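Local atomic coordinates of phytase (PDB entry 2GFI), a protein that catalyses, as a 3-phytase of the histidine acid phosphatase family, the removal of phosphate from inositol hexakisphosphate. Residues D156-F161 and I326-T331; Q63-S68 and N311-L316; D136-G141 and S172-R177; V160-S165 and T191-E196. All blocks are in the same frame, centred on the assembly; numbering follows the deposited sequence.

Contact 1 of 4, residues D156-F161 and I326-T331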
# COMPACT_ATOMS: atom_id res chain seq x y z
N ASP A 156 -26.82 -15.13 27.21
CA ASP A 156 -25.94 -14.87 28.34
C ASP A 156 -25.39 -13.45 28.34
O ASP A 156 -25.00 -12.91 27.30
CB ASP A 156 -24.76 -15.86 28.36
CG ASP A 156 -25.21 -17.32 28.46
OD1 ASP A 156 -26.32 -17.57 28.96
OD2 ASP A 156 -24.51 -18.29 28.07
N THR A 157 -25.39 -12.84 29.51
CA THR A 157 -24.65 -11.63 29.74
C THR A 157 -23.15 -11.79 29.38
O THR A 157 -22.52 -12.82 29.67
CB THR A 157 -24.80 -11.25 31.22
OG1 THR A 157 -26.00 -10.50 31.38
CG2 THR A 157 -23.75 -10.27 31.61
N LEU A 158 -22.59 -10.76 28.75
CA LEU A 158 -21.15 -10.70 28.52
C LEU A 158 -20.52 -10.06 29.74
O LEU A 158 -20.86 -8.93 30.08
CB LEU A 158 -20.83 -9.86 27.28
CG LEU A 158 -19.37 -9.73 26.88
CD1 LEU A 158 -18.82 -11.07 26.30
CD2 LEU A 158 -19.19 -8.51 25.91
N PRO A 159 -19.66 -10.80 30.44
CA PRO A 159 -18.89 -10.22 31.52
C PRO A 159 -17.65 -9.49 30.97
O PRO A 159 -17.03 -9.89 29.95
CB PRO A 159 -18.49 -11.43 32.38
CG PRO A 159 -18.46 -12.57 31.41
CD PRO A 159 -19.39 -12.25 30.27
N VAL A 160 -17.29 -8.39 31.61
CA VAL A 160 -16.11 -7.66 31.20
C VAL A 160 -15.32 -7.48 32.48
O VAL A 160 -15.89 -7.25 33.51
CB VAL A 160 -16.49 -6.33 30.47
CG1 VAL A 160 -15.31 -5.45 30.29
CG2 VAL A 160 -17.13 -6.62 29.10
N PHE A 161 -14.03 -7.69 32.44
CA PHE A 161 -13.21 -7.46 33.61
C PHE A 161 -12.25 -6.34 33.24
O PHE A 161 -11.56 -6.38 32.20
CB PHE A 161 -12.50 -8.75 34.04
CG PHE A 161 -13.45 -9.91 34.20
CD1 PHE A 161 -13.98 -10.23 35.44
CD2 PHE A 161 -13.87 -10.62 33.10
CE1 PHE A 161 -14.89 -11.25 35.59
CE2 PHE A 161 -14.80 -11.64 33.22
CZ PHE A 161 -15.30 -11.97 34.48
N ILE A 326 -15.83 -16.45 26.66
CA ILE A 326 -15.13 -15.26 26.20
C ILE A 326 -14.73 -14.43 27.40
O ILE A 326 -15.58 -13.89 28.11
CB ILE A 326 -16.02 -14.44 25.24
CG1 ILE A 326 -16.35 -15.26 24.01
CG2 ILE A 326 -15.33 -13.17 24.80
CD1 ILE A 326 -17.51 -14.66 23.19
N TRP A 327 -13.42 -14.37 27.63
CA TRP A 327 -12.83 -13.67 28.74
C TRP A 327 -12.22 -12.38 28.22
O TRP A 327 -11.38 -12.41 27.33
CB TRP A 327 -11.82 -14.57 29.45
CG TRP A 327 -12.53 -15.82 29.85
CD1 TRP A 327 -12.47 -17.04 29.25
CD2 TRP A 327 -13.51 -15.94 30.89
NE1 TRP A 327 -13.33 -17.92 29.86
CE2 TRP A 327 -13.98 -17.26 30.88
CE3 TRP A 327 -14.02 -15.05 31.85
CZ2 TRP A 327 -14.95 -17.74 31.80
CZ3 TRP A 327 -14.99 -15.52 32.76
CH2 TRP A 327 -15.44 -16.85 32.72
N LEU A 328 -12.69 -11.25 28.77
CA LEU A 328 -12.30 -9.92 28.36
C LEU A 328 -11.78 -9.16 29.57
O LEU A 328 -12.56 -8.75 30.45
CB LEU A 328 -13.50 -9.18 27.75
CG LEU A 328 -14.27 -9.92 26.65
CD1 LEU A 328 -15.52 -9.15 26.28
CD2 LEU A 328 -13.38 -10.14 25.41
N SER A 329 -10.46 -8.95 29.59
CA SER A 329 -9.77 -8.30 30.70
C SER A 329 -8.98 -7.13 30.16
O SER A 329 -8.26 -7.26 29.17
CB SER A 329 -8.79 -9.26 31.39
OG SER A 329 -9.47 -10.38 31.89
N PHE A 330 -9.07 -6.02 30.89
CA PHE A 330 -8.53 -4.74 30.50
C PHE A 330 -7.71 -4.21 31.65
O PHE A 330 -8.20 -4.16 32.77
CB PHE A 330 -9.67 -3.80 30.17
CG PHE A 330 -10.43 -4.22 28.98
CD1 PHE A 330 -10.06 -3.76 27.72
CD2 PHE A 330 -11.48 -5.12 29.10
CE1 PHE A 330 -10.74 -4.18 26.61
CE2 PHE A 330 -12.17 -5.55 28.00
CZ PHE A 330 -11.80 -5.08 26.75
N THR A 331 -6.48 -3.81 31.37
CA THR A 331 -5.57 -3.38 32.40
C THR A 331 -4.46 -2.53 31.75
O THR A 331 -4.67 -2.02 30.67
CB THR A 331 -5.07 -4.61 33.19
OG1 THR A 331 -4.26 -4.17 34.30
CG2 THR A 331 -4.14 -5.48 32.35
O HOH W 1 -15.30 -11.77 29.77
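F161 and S329 lie side by side on two neighbouring parallel strands of the mixed beta sheet in the histidine acid phosphatase fold. The strands splay toward their starts, where the CA atoms of L158 and I326 are 7.9 Å apart. A water fills this wedge. It donates to P159 O and I326 O and accepts from L328 N, doing the work that direct strand-to-strand bonds do further on. On the face under helix 166-180, the main bump is the CD1 methyl of L328. It pushes into the fork of L158, nearest to L158 CD2 at 3.7 Å, and the two side chains meet at about a right angle. L158 can offer this fork because its CG is anti to the backbone N (chi1 -178°). V160 CG2 borders the same hollow, 4.1 Å from L328 CD1. The other V160 methyl, CG1, reaches F330 CE2 at 3.9 Å. The opposite face carries F161, W327 and S329. F161 and W327 run alongside each other, and F161 CE2 meets the edge of the indole, 3.8 Å from W327 CE3. Y443 and Y446 pack edge-to-face with F161, and S329 OG is hydrogen-bonded to Y443 OH. Between the faces, F161 N gives a bond of 2.7 Å to L328 O. F161 O accepts from F330 N at 2.8 Å, and this same oxygen sits at the edge of the F330 ring, 3.3 Å from F330 CD2.

Contact 2 of 4, residues Q63-S68 and N311-L316; sequences QVQLFS and NASLEL. With NAG (2-acetamido-2-deoxy-beta-D-glucopyranose), chain C.
Q65 and S313 carry the polar part of this contact, with two hydrogen bonds between one side-chain amide and one residue. S313 OG donates to Q65 OE1 at 2.7 Å, tilted 18° from the carbonyl plane of the amide. Q65 NE2 donates to the main-chain S313 O at 2.8 Å. That bond is nearly straight, 173° at the hydrogen, and S313 O lies in the plane of the Q65 amide. Gripped at both its oxygen and its nitrogen, the buried amide has its rotation fixed. The Q65 chain is extended beyond CG, which lets it span the gap to the helix. This gap is that of a helix laid on a sheet, as in the alpha/beta core of histidine acid phosphatases. Residues 311-316 of helix 302-318 run roughly antiparallel to residues 63-68 of strand 59-69, with the axes of the two short segments 10.1 Å apart. The strand itself lies between strands 326-331 and 374-382. Packing contacts fill in around the amide. L316 CB presses on Q65 NE2 at 3.3 Å, and L316 CD1 follows from further out. L316 also touches W327, Y443 and W444. Beyond the oxygen of the amide, F67 CZ comes within 4.2 Å of S313 CB, while Q65 OE1 lies at the edge of the F67 ring. F339 meets that ring edge-to-face. N311, turned from the strand, bears an N-linked glycan, with N311 ND2 joined to NAG C1 at 1.4 Å. The sugar is further hydrogen-bonded to T426 O.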
# COMPACT_ATOMS: atom_id res chain seq x y z
N GLN A 63 -12.64 -21.50 23.43
CA GLN A 63 -12.52 -20.40 24.38
C GLN A 63 -11.56 -19.32 23.85
O GLN A 63 -10.65 -19.60 23.08
CB GLN A 63 -12.02 -20.95 25.71
CG GLN A 63 -12.04 -19.99 26.90
CD GLN A 63 -11.41 -20.60 28.11
OE1 GLN A 63 -11.65 -21.79 28.41
NE2 GLN A 63 -10.58 -19.84 28.80
N VAL A 64 -11.78 -18.08 24.28
CA VAL A 64 -10.82 -17.02 24.03
C VAL A 64 -10.69 -16.16 25.27
O VAL A 64 -11.68 -15.87 25.92
CB VAL A 64 -11.21 -16.18 22.77
CG1 VAL A 64 -12.56 -15.44 22.99
CG2 VAL A 64 -10.06 -15.26 22.33
N GLN A 65 -9.46 -15.78 25.59
CA GLN A 65 -9.17 -14.81 26.62
C GLN A 65 -8.44 -13.65 25.96
O GLN A 65 -7.53 -13.83 25.18
CB GLN A 65 -8.33 -15.41 27.74
CG GLN A 65 -8.77 -16.84 28.15
CD GLN A 65 -7.87 -17.47 29.17
OE1 GLN A 65 -6.86 -16.90 29.52
NE2 GLN A 65 -8.23 -18.66 29.66
N LEU A 66 -8.94 -12.46 26.24
CA LEU A 66 -8.36 -11.23 25.85
C LEU A 66 -7.82 -10.51 27.10
O LEU A 66 -8.53 -10.32 28.10
CB LEU A 66 -9.41 -10.37 25.16
CG LEU A 66 -8.95 -8.92 24.91
CD1 LEU A 66 -7.72 -8.87 23.96
CD2 LEU A 66 -10.11 -8.07 24.39
N PHE A 67 -6.56 -10.11 27.01
CA PHE A 67 -5.97 -9.24 27.97
C PHE A 67 -5.53 -8.02 27.23
O PHE A 67 -4.59 -8.04 26.44
CB PHE A 67 -4.81 -9.93 28.69
CG PHE A 67 -5.24 -11.16 29.44
CD1 PHE A 67 -5.69 -11.06 30.76
CD2 PHE A 67 -5.24 -12.42 28.81
CE1 PHE A 67 -6.10 -12.20 31.46
CE2 PHE A 67 -5.66 -13.58 29.50
CZ PHE A 67 -6.09 -13.46 30.83
N SER A 68 -6.25 -6.94 27.46
CA SER A 68 -6.13 -5.75 26.67
C SER A 68 -5.62 -4.58 27.53
O SER A 68 -6.01 -4.42 28.69
CB SER A 68 -7.47 -5.43 26.07
OG SER A 68 -7.40 -4.20 25.40
N ASN A 311 -1.82 -18.41 35.98
CA ASN A 311 -2.60 -19.46 36.69
C ASN A 311 -4.10 -19.38 36.47
O ASN A 311 -4.74 -20.38 36.15
CB ASN A 311 -2.35 -19.38 38.20
CG ASN A 311 -1.06 -20.05 38.63
OD1 ASN A 311 -0.42 -20.76 37.84
ND2 ASN A 311 -0.67 -19.84 39.91
N ALA A 312 -4.64 -18.18 36.63
CA ALA A 312 -6.06 -17.91 36.48
C ALA A 312 -6.54 -18.24 35.08
O ALA A 312 -7.54 -18.97 34.90
CB ALA A 312 -6.36 -16.44 36.80
N SER A 313 -5.79 -17.73 34.09
CA SER A 313 -6.01 -18.06 32.69
C SER A 313 -6.00 -19.57 32.42
O SER A 313 -6.81 -20.07 31.64
CB SER A 313 -4.96 -17.35 31.81
OG SER A 313 -4.69 -18.08 30.63
N LEU A 314 -5.05 -20.26 33.05
CA LEU A 314 -4.96 -21.72 32.92
C LEU A 314 -6.16 -22.41 33.57
O LEU A 314 -6.72 -23.33 32.96
CB LEU A 314 -3.64 -22.25 33.48
CG LEU A 314 -3.53 -23.79 33.44
CD1 LEU A 314 -3.41 -24.28 32.02
CD2 LEU A 314 -2.38 -24.29 34.31
N GLU A 315 -6.57 -21.97 34.76
CA GLU A 315 -7.81 -22.45 35.38
C GLU A 315 -8.98 -22.29 34.42
O GLU A 315 -9.79 -23.19 34.29
CB GLU A 315 -8.13 -21.73 36.70
CG GLU A 315 -7.15 -22.03 37.82
CD GLU A 315 -7.55 -21.39 39.14
OE1 GLU A 315 -8.78 -21.32 39.42
OE2 GLU A 315 -6.63 -20.95 39.90
N LEU A 316 -9.05 -21.15 33.74
CA LEU A 316 -10.12 -20.96 32.75
C LEU A 316 -10.05 -21.94 31.59
O LEU A 316 -11.07 -22.43 31.14
CB LEU A 316 -10.16 -19.51 32.24
CG LEU A 316 -10.55 -18.42 33.25
CD1 LEU A 316 -10.27 -17.04 32.71
CD2 LEU A 316 -12.01 -18.56 33.56
C1 NAG C . 0.28 -20.78 40.47
C2 NAG C . 0.75 -20.13 41.80
C3 NAG C . 1.57 -21.09 42.68
C4 NAG C . 0.84 -22.44 42.86
C5 NAG C . 0.53 -22.94 41.44
C6 NAG C . -0.19 -24.28 41.40
C7 NAG C . 0.98 -17.65 41.77
C8 NAG C . 2.00 -16.55 41.89
N2 NAG C . 1.48 -18.88 41.55
O3 NAG C . 1.84 -20.47 43.90
O4 NAG C . 1.52 -23.40 43.69
O5 NAG C . -0.31 -22.02 40.76
O6 NAG C . -0.51 -24.48 40.05
O7 NAG C . -0.23 -17.37 41.85

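Contact 3 of 4, residues D136-G141 and S172-R177; sequences DAMKHG and SQYFAR
F175 packs against A137, H140 and G141, and it has the most surface buried here. Its CB lies 3.8 Å from A137 O. With CG anti to the backbone N (chi1 180°), the ring is laid across the backbone of helix 133-148. G141 CA sits over one face of the ring in a CH-pi contact, 3.6 Å from the centroid. CD1 is nearest to G141 N. CE1 points into the middle of the imidazole of H140. This is a T-shaped pair, the edge of F175 toward the face of H140, with planes at 88°. At the tip, CZ still touches G141 CA, at 3.9 Å. Beyond the two helices, L66, L328 and F330 of the sheet also pack on the ring. In the middle of the interface A137 CB meets Y174 CB at 3.8 Å. Further from the F175 ring, the chain of M138 bends at its sulfur and brings CE to R177 CB at 3.6 Å, and also close to Y174 CD2. Y174 OH itself is hydrogen-bonded to D182 N of a second subunit. The backbones come very near, because A137 is small and G141 has no side chain. The axes of the segments approach to 6.5 Å, at a crossing angle of -36°. Three CA-H...O contacts join them: F175 CA to A137 O, M138 CA to Y174 O, and G141 CA to F175 O. Small residues four apart, at A137 and G141, with such contacts are characteristic of close-packed parallel helix pairs of the small-xxx-small kind.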
# COMPACT_ATOMS: atom_id res chain seq x y z
N ASP A 136 -9.95 2.78 18.56
CA ASP A 136 -9.14 1.58 18.55
C ASP A 136 -9.83 0.45 19.32
O ASP A 136 -9.90 -0.66 18.83
CB ASP A 136 -7.81 1.96 19.17
CG ASP A 136 -6.88 0.79 19.38
OD1 ASP A 136 -7.22 -0.34 19.03
OD2 ASP A 136 -5.76 0.91 19.90
N ALA A 137 -10.32 0.74 20.54
CA ALA A 137 -10.99 -0.26 21.37
C ALA A 137 -12.30 -0.69 20.76
O ALA A 137 -12.58 -1.87 20.69
CB ALA A 137 -11.19 0.27 22.83
N MET A 138 -13.11 0.27 20.30
CA MET A 138 -14.36 -0.04 19.62
C MET A 138 -14.15 -0.94 18.37
O MET A 138 -14.79 -1.97 18.23
CB MET A 138 -15.12 1.24 19.26
CG MET A 138 -16.57 1.01 18.78
SD MET A 138 -17.68 2.48 18.79
CE MET A 138 -18.47 2.22 20.35
N LYS A 139 -13.22 -0.58 17.49
CA LYS A 139 -12.97 -1.37 16.26
C LYS A 139 -12.49 -2.76 16.62
O LYS A 139 -12.81 -3.73 15.91
CB LYS A 139 -11.91 -0.71 15.37
CG LYS A 139 -12.31 0.58 14.76
CD LYS A 139 -11.20 1.06 13.81
CE LYS A 139 -11.60 2.33 13.06
NZ LYS A 139 -10.37 3.06 12.64
N HIS A 140 -11.67 -2.83 17.69
CA HIS A 140 -11.17 -4.08 18.20
C HIS A 140 -12.35 -4.98 18.67
O HIS A 140 -12.41 -6.14 18.32
CB HIS A 140 -10.16 -3.88 19.34
CG HIS A 140 -9.54 -5.16 19.82
ND1 HIS A 140 -8.81 -5.25 20.98
CD2 HIS A 140 -9.58 -6.42 19.31
CE1 HIS A 140 -8.40 -6.50 21.16
NE2 HIS A 140 -8.85 -7.23 20.14
N GLY A 141 -13.26 -4.42 19.45
CA GLY A 141 -14.44 -5.14 19.90
C GLY A 141 -15.20 -5.71 18.71
O GLY A 141 -15.52 -6.87 18.72
N SER A 172 -12.61 -0.73 28.08
CA SER A 172 -13.35 -1.97 28.20
C SER A 172 -14.73 -1.75 27.64
O SER A 172 -15.29 -2.62 27.01
CB SER A 172 -13.39 -2.48 29.66
OG SER A 172 -14.27 -1.72 30.45
N GLN A 173 -15.25 -0.54 27.85
CA GLN A 173 -16.60 -0.17 27.45
C GLN A 173 -16.70 0.07 25.97
O GLN A 173 -17.70 -0.28 25.37
CB GLN A 173 -17.07 1.10 28.19
CG GLN A 173 -17.18 0.87 29.69
CD GLN A 173 -18.04 -0.33 30.00
OE1 GLN A 173 -17.53 -1.40 30.33
NE2 GLN A 173 -19.33 -0.17 29.83
N TYR A 174 -15.68 0.69 25.39
CA TYR A 174 -15.70 0.86 23.95
C TYR A 174 -15.55 -0.49 23.26
O TYR A 174 -16.22 -0.74 22.29
CB TYR A 174 -14.62 1.84 23.49
CG TYR A 174 -15.15 3.24 23.49
CD1 TYR A 174 -15.09 4.02 24.63
CD2 TYR A 174 -15.73 3.77 22.35
CE1 TYR A 174 -15.57 5.34 24.64
CE2 TYR A 174 -16.20 5.08 22.33
CZ TYR A 174 -16.13 5.85 23.49
OH TYR A 174 -16.62 7.14 23.50
N PHE A 175 -14.68 -1.35 23.79
CA PHE A 175 -14.53 -2.66 23.28
C PHE A 175 -15.85 -3.42 23.34
O PHE A 175 -16.28 -3.97 22.32
CB PHE A 175 -13.48 -3.42 24.09
CG PHE A 175 -13.27 -4.83 23.61
CD1 PHE A 175 -12.23 -5.12 22.74
CD2 PHE A 175 -14.16 -5.85 23.99
CE1 PHE A 175 -12.06 -6.42 22.27
CE2 PHE A 175 -13.99 -7.16 23.51
CZ PHE A 175 -12.94 -7.44 22.66
N ALA A 176 -16.50 -3.42 24.51
CA ALA A 176 -17.75 -4.14 24.72
C ALA A 176 -18.81 -3.62 23.78
O ALA A 176 -19.59 -4.40 23.22
CB ALA A 176 -18.19 -4.06 26.18
N ARG A 177 -18.80 -2.30 23.56
CA ARG A 177 -19.73 -1.70 22.63
C ARG A 177 -19.44 -2.12 21.20
O ARG A 177 -20.37 -2.37 20.42
CB ARG A 177 -19.73 -0.19 22.75
CG ARG A 177 -20.38 0.30 24.02
CD ARG A 177 -20.21 1.80 24.21
NE ARG A 177 -20.74 2.22 25.50
CZ ARG A 177 -22.00 2.57 25.69
NH1 ARG A 177 -22.87 2.49 24.69
NH2 ARG A 177 -22.40 2.95 26.91

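Contact 4 of 4, residues V160-S165 and T191-E196; sequences VFTSNS and TNIISE
N164, E196 and T162 have the most surface buried between these parallel strands and the turns that follow them. N164 OD1 accepts from E196 N at 2.8 Å, with the donor 38° above the carbonyl plane. Its CG stands between the backbone N and the carbonyl carbon (chi1 64°), which turns the amide back toward the 191-196 segment. The E196 side chain crosses it obliquely, and E196 CG lies 3.2 Å from N164 OD1. The carboxylate and amide planes are nearly perpendicular, at 89°. N164 CB packs on I193 CG2 at 3.4 Å, while N164 ND2 is hydrogen-bonded to S454 O. T162 holds the middle with both backbone groups. T162 N donates to N192 O at 3.0 Å, and T162 O accepts from I194 N at 2.8 Å. Its methyl CG2 touches T191 CG2 at 3.6 Å. Its hydroxyl OG1 donates to a lone pair of S163 O, in the carbonyl plane. Nearby, N192 ND2 lies over one face of the F161 ring, 3.3 Å from F161 CE1. The strands belong to a beta-alpha-beta crossover. Strand 158-163 runs between 189-194 and 326-331. S165 is at the N-cap of the connecting helix, 166-180, which covers V160 and T162.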
# COMPACT_ATOMS: atom_id res chain seq x y z
N VAL A 160 -17.29 -8.39 31.61
CA VAL A 160 -16.11 -7.66 31.20
C VAL A 160 -15.32 -7.48 32.48
O VAL A 160 -15.89 -7.25 33.51
CB VAL A 160 -16.49 -6.33 30.47
CG1 VAL A 160 -15.31 -5.45 30.29
CG2 VAL A 160 -17.13 -6.62 29.10
N PHE A 161 -14.03 -7.69 32.44
CA PHE A 161 -13.21 -7.46 33.61
C PHE A 161 -12.25 -6.34 33.24
O PHE A 161 -11.56 -6.38 32.20
CB PHE A 161 -12.50 -8.75 34.04
CG PHE A 161 -13.45 -9.91 34.20
CD1 PHE A 161 -13.98 -10.23 35.44
CD2 PHE A 161 -13.87 -10.62 33.10
CE1 PHE A 161 -14.89 -11.25 35.59
CE2 PHE A 161 -14.80 -11.64 33.22
CZ PHE A 161 -15.30 -11.97 34.48
N THR A 162 -12.26 -5.31 34.08
CA THR A 162 -11.42 -4.17 33.88
C THR A 162 -10.91 -3.66 35.22
O THR A 162 -11.58 -3.83 36.22
CB THR A 162 -12.21 -3.06 33.15
OG1 THR A 162 -11.37 -1.91 33.05
CG2 THR A 162 -13.36 -2.59 33.98
N SER A 163 -9.73 -3.04 35.23
CA SER A 163 -9.29 -2.34 36.43
C SER A 163 -10.03 -1.00 36.50
O SER A 163 -10.75 -0.63 35.58
CB SER A 163 -7.76 -2.15 36.46
OG SER A 163 -7.40 -0.91 35.86
N ASN A 164 -9.89 -0.30 37.61
CA ASN A 164 -10.70 0.88 37.83
C ASN A 164 -10.02 2.15 37.34
O ASN A 164 -10.53 3.27 37.55
CB ASN A 164 -11.11 0.98 39.30
CG ASN A 164 -9.93 1.17 40.22
OD1 ASN A 164 -8.93 0.46 40.14
ND2 ASN A 164 -10.04 2.14 41.10
N SER A 165 -8.88 1.99 36.69
CA SER A 165 -8.28 3.11 35.96
C SER A 165 -9.28 3.63 34.92
O SER A 165 -9.89 2.85 34.22
CB SER A 165 -7.03 2.64 35.27
OG SER A 165 -6.72 3.54 34.24
N THR A 191 -19.99 -5.35 33.67
CA THR A 191 -18.60 -5.03 33.85
C THR A 191 -18.22 -5.16 35.31
O THR A 191 -18.88 -4.59 36.19
CB THR A 191 -18.33 -3.60 33.38
OG1 THR A 191 -18.57 -3.53 31.98
CG2 THR A 191 -16.86 -3.24 33.54
N ASN A 192 -17.13 -5.87 35.53
CA ASN A 192 -16.55 -6.06 36.84
C ASN A 192 -15.31 -5.23 36.92
O ASN A 192 -14.35 -5.45 36.20
CB ASN A 192 -16.27 -7.55 37.04
CG ASN A 192 -17.49 -8.39 36.72
OD1 ASN A 192 -18.50 -8.30 37.41
ND2 ASN A 192 -17.43 -9.15 35.63
N ILE A 193 -15.37 -4.22 37.78
CA ILE A 193 -14.33 -3.26 37.94
C ILE A 193 -13.55 -3.73 39.13
O ILE A 193 -14.05 -3.72 40.25
CB ILE A 193 -14.90 -1.87 38.20
CG1 ILE A 193 -16.00 -1.52 37.21
CG2 ILE A 193 -13.79 -0.80 38.19
CD1 ILE A 193 -16.67 -0.18 37.52
N ILE A 194 -12.31 -4.12 38.90
CA ILE A 194 -11.48 -4.73 39.89
C ILE A 194 -10.48 -3.68 40.30
O ILE A 194 -9.69 -3.15 39.48
CB ILE A 194 -10.79 -5.96 39.24
CG1 ILE A 194 -11.86 -6.97 38.84
CG2 ILE A 194 -9.81 -6.61 40.17
CD1 ILE A 194 -11.56 -7.52 37.51
N SER A 195 -10.54 -3.36 41.59
CA SER A 195 -9.81 -2.25 42.12
C SER A 195 -8.31 -2.47 41.96
O SER A 195 -7.79 -3.61 42.02
CB SER A 195 -10.23 -2.01 43.57
OG SER A 195 -9.28 -1.20 44.25
N GLU A 196 -7.61 -1.37 41.77
CA GLU A 196 -6.15 -1.40 41.74
C GLU A 196 -5.52 -1.28 43.14
O GLU A 196 -4.28 -1.33 43.29
CB GLU A 196 -5.62 -0.32 40.80
CG GLU A 196 -6.03 -0.53 39.37
CD GLU A 196 -5.36 0.44 38.43
OE1 GLU A 196 -4.46 1.19 38.88
OE2 GLU A 196 -5.74 0.46 37.24

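Overall arrangement
Contacts 1 and 4 share V160 and F161 of strand 158-163, which pairs with 326-331 in one and with 189-194 in the other. Contact 2 adds strand 59-69 next to 326-331: W327 O and L66 N are 2.7 Å apart, as are S329 O and S68 N, both probable hydrogen bonds. Contact 3 lies against the sheet, with F175 CE1 3.3 Å from L66 CD2. It also reaches contact 4, where Q173 OE1 and T191 OG1 are 2.9 Å apart. Contacts 2 and 4 do not touch; their nearest atoms are about 6 Å apart. The predicted nucleophile H70 is approached by S165 (about 6 Å), F330 (about 7 Å) and A137 (about 8 Å), side chain to side chain.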